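Alpha-1,3-glucanase (Paenibacillus glycanilyticus, PDB 6K0P) hydrolyses alpha-1,3-glucan as a glycoside hydrolase of family 87. Local coordinates at residues A[266-271]-A[299-304]. The protein carries 1 engineered substitution. Sequence-based numbering, arbitrary orientation.
Sequences STIRDL and QNIWVE
Asp270 and Asn300 meet across adjacent coils of the chain: amide ND2 of Asn300 donates to OD1 of Asp270 at 2.9 Å, almost straight. The carboxylate oxygen lies close to the amide plane, yet the donor reaches it from above the carboxylate, the two planes standing 66° apart. Asn300 gets there with its CG anti to the backbone N (chi1 -171°). On its other oxygen, OD2, Asp270 takes a salt bridge from NH1 of Arg269 at 2.8 Å and a further bond from Gln179. With an alanine here, the Asn300 amide would probably be free to turn and the Arg269 guanidinium would lose this carboxylate.

Asp270 and Asn300 both sit at corners, with backbone angles in the left-handed helical region, where the strands of a parallel beta-helix pass from one face to the next. Leading into the corner, Gln299 N donates to Ile268 O at 3.0 Å; at the corner Asp270 N donates to Gln299 O, and the bond from Leu271 N to Asn300 O is weak; beyond it, Trp302 N reaches Leu271 O at 3.1 Å.

On the inner side of the coil the packing is apolar: Leu271 and Ile301 lie side by side, CD1 of Leu271 3.9 Å from CG2 of Ile301, with Phe287 against Ile301.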
loop_
_atom_site.group_PDB
_atom_site.type_symbol
_atom_site.label_atom_id
_atom_site.label_comp_id
_atom_site.label_asym_id
_atom_site.label_seq_id
_atom_site.Cartn_x
_atom_site.Cartn_y
_atom_site.Cartn_z
ATOM N N SER A 266 2.714 13.810 -20.732
ATOM C CA SER A 266 2.141 12.563 -21.226
ATOM C C SER A 266 1.045 12.045 -20.297
ATOM O O SER A 266 0.913 12.453 -19.141
ATOM C CB SER A 266 3.233 11.497 -21.346
ATOM O OG SER A 266 4.155 11.814 -22.383
ATOM N N THR A 267 0.258 11.108 -20.826
ATOM C CA THR A 267 -0.799 10.441 -20.082
ATOM C C THR A 267 -0.696 8.951 -20.351
ATOM O O THR A 267 -0.557 8.540 -21.506
ATOM C CB THR A 267 -2.174 10.932 -20.543
ATOM O OG1 THR A 267 -2.286 12.344 -20.296
ATOM C CG2 THR A 267 -3.280 10.197 -19.801
ATOM N N ILE A 268 -0.738 8.146 -19.290
ATOM C CA ILE A 268 -0.834 6.696 -19.407
ATOM C C ILE A 268 -2.095 6.284 -18.667
ATOM O O ILE A 268 -2.236 6.583 -17.473
ATOM C CB ILE A 268 0.394 5.997 -18.802
ATOM C CG1 ILE A 268 1.678 6.476 -19.488
ATOM C CG2 ILE A 268 0.256 4.483 -18.912
ATOM C CD1 ILE A 268 2.957 5.950 -18.850
ATOM N N ARG A 269 -3.014 5.604 -19.355
ATOM C CA ARG A 269 -4.290 5.322 -18.705
ATOM C C ARG A 269 -4.947 4.038 -19.192
ATOM O O ARG A 269 -4.732 3.587 -20.322
ATOM C CB ARG A 269 -5.280 6.487 -18.841
ATOM C CG ARG A 269 -5.742 6.762 -20.277
ATOM C CD ARG A 269 -6.735 7.922 -20.274
ATOM N NE ARG A 269 -7.041 8.484 -21.585
ATOM C CZ ARG A 269 -8.124 8.179 -22.288
ATOM N NH1 ARG A 269 -8.992 7.294 -21.816
ATOM N NH2 ARG A 269 -8.345 8.763 -23.466
ATOM N N ASP A 270 -5.775 3.469 -18.305
ATOM C CA ASP A 270 -6.777 2.460 -18.664
ATOM C C ASP A 270 -6.138 1.131 -19.075
ATOM O O ASP A 270 -6.476 0.549 -20.103
ATOM C CB ASP A 270 -7.748 2.975 -19.731
ATOM C CG ASP A 270 -8.435 4.265 -19.327
ATOM O OD1 ASP A 270 -8.564 4.542 -18.111
ATOM O OD2 ASP A 270 -8.868 5.004 -20.230
ATOM N N LEU A 271 -5.224 0.637 -18.247
ATOM C CA LEU A 271 -4.537 -0.606 -18.572
ATOM C C LEU A 271 -3.967 -1.195 -17.291
ATOM O O LEU A 271 -3.926 -0.540 -16.248
ATOM C CB LEU A 271 -3.442 -0.372 -19.628
ATOM C CG LEU A 271 -2.370 0.700 -19.361
ATOM C CD1 LEU A 271 -1.303 0.217 -18.379
ATOM C CD2 LEU A 271 -1.729 1.153 -20.680
ATOM N N GLN A 299 -3.396 7.300 -14.847
ATOM C CA GLN A 299 -4.788 7.231 -14.411
ATOM C C GLN A 299 -5.419 5.885 -14.716
ATOM O O GLN A 299 -5.312 5.382 -15.837
ATOM C CB GLN A 299 -5.617 8.335 -15.075
ATOM C CG GLN A 299 -7.044 8.404 -14.549
ATOM C CD GLN A 299 -7.692 9.755 -14.799
ATOM O OE1 GLN A 299 -7.007 10.765 -14.969
ATOM N NE2 GLN A 299 -9.020 9.779 -14.814
ATOM N N ASN A 300 -6.117 5.318 -13.726
ATOM C CA ASN A 300 -6.859 4.067 -13.927
ATOM C C ASN A 300 -5.957 2.955 -14.466
ATOM O O ASN A 300 -6.309 2.234 -15.406
ATOM C CB ASN A 300 -8.081 4.284 -14.826
ATOM C CG ASN A 300 -9.003 3.066 -14.890
ATOM O OD1 ASN A 300 -9.181 2.336 -13.897
ATOM N ND2 ASN A 300 -9.594 2.840 -16.064
ATOM N N ILE A 301 -4.766 2.831 -13.890
ATOM C CA ILE A 301 -3.918 1.683 -14.174
ATOM C C ILE A 301 -3.828 0.795 -12.938
ATOM O O ILE A 301 -3.989 1.244 -11.795
ATOM C CB ILE A 301 -2.535 2.008 -14.779
ATOM C CG1 ILE A 301 -1.582 2.564 -13.736
ATOM C CG2 ILE A 301 -2.669 2.968 -15.985
ATOM C CD1 ILE A 301 -0.139 2.560 -14.231
ATOM N N TRP A 302 -3.607 -0.493 -13.188
ATOM C CA TRP A 302 -3.534 -1.529 -12.163
ATOM C C TRP A 302 -2.191 -2.219 -12.357
ATOM O O TRP A 302 -1.926 -2.767 -13.430
ATOM C CB TRP A 302 -4.716 -2.481 -12.379
ATOM C CG TRP A 302 -4.770 -3.783 -11.607
ATOM C CD1 TRP A 302 -3.874 -4.276 -10.693
ATOM C CD2 TRP A 302 -5.814 -4.753 -11.710
ATOM N NE1 TRP A 302 -4.305 -5.505 -10.228
ATOM C CE2 TRP A 302 -5.489 -5.819 -10.849
ATOM C CE3 TRP A 302 -6.995 -4.825 -12.460
ATOM C CZ2 TRP A 302 -6.303 -6.944 -10.716
ATOM C CZ3 TRP A 302 -7.800 -5.946 -12.329
ATOM C CH2 TRP A 302 -7.451 -6.989 -11.462
ATOM N N VAL A 303 -1.312 -2.124 -11.358
ATOM C CA VAL A 303 0.066 -2.592 -11.470
ATOM C C VAL A 303 0.356 -3.559 -10.328
ATOM O O VAL A 303 -0.001 -3.287 -9.175
ATOM C CB VAL A 303 1.037 -1.392 -11.436
ATOM C CG1 VAL A 303 2.472 -1.837 -11.522
ATOM C CG2 VAL A 303 0.713 -0.426 -12.563
ATOM N N GLU A 304 1.011 -4.675 -10.652
ATOM C CA GLU A 304 1.406 -5.686 -9.677
ATOM C C GLU A 304 2.787 -6.232 -9.993
ATOM O O GLU A 304 3.215 -6.261 -11.150
ATOM C CB GLU A 304 0.450 -6.888 -9.637
ATOM C CG GLU A 304 -0.991 -6.482 -9.383
ATOM C CD GLU A 304 -1.825 -7.551 -8.688
ATOM O OE1 GLU A 304 -1.267 -8.550 -8.161
ATOM O OE2 GLU A 304 -3.064 -7.374 -8.641
#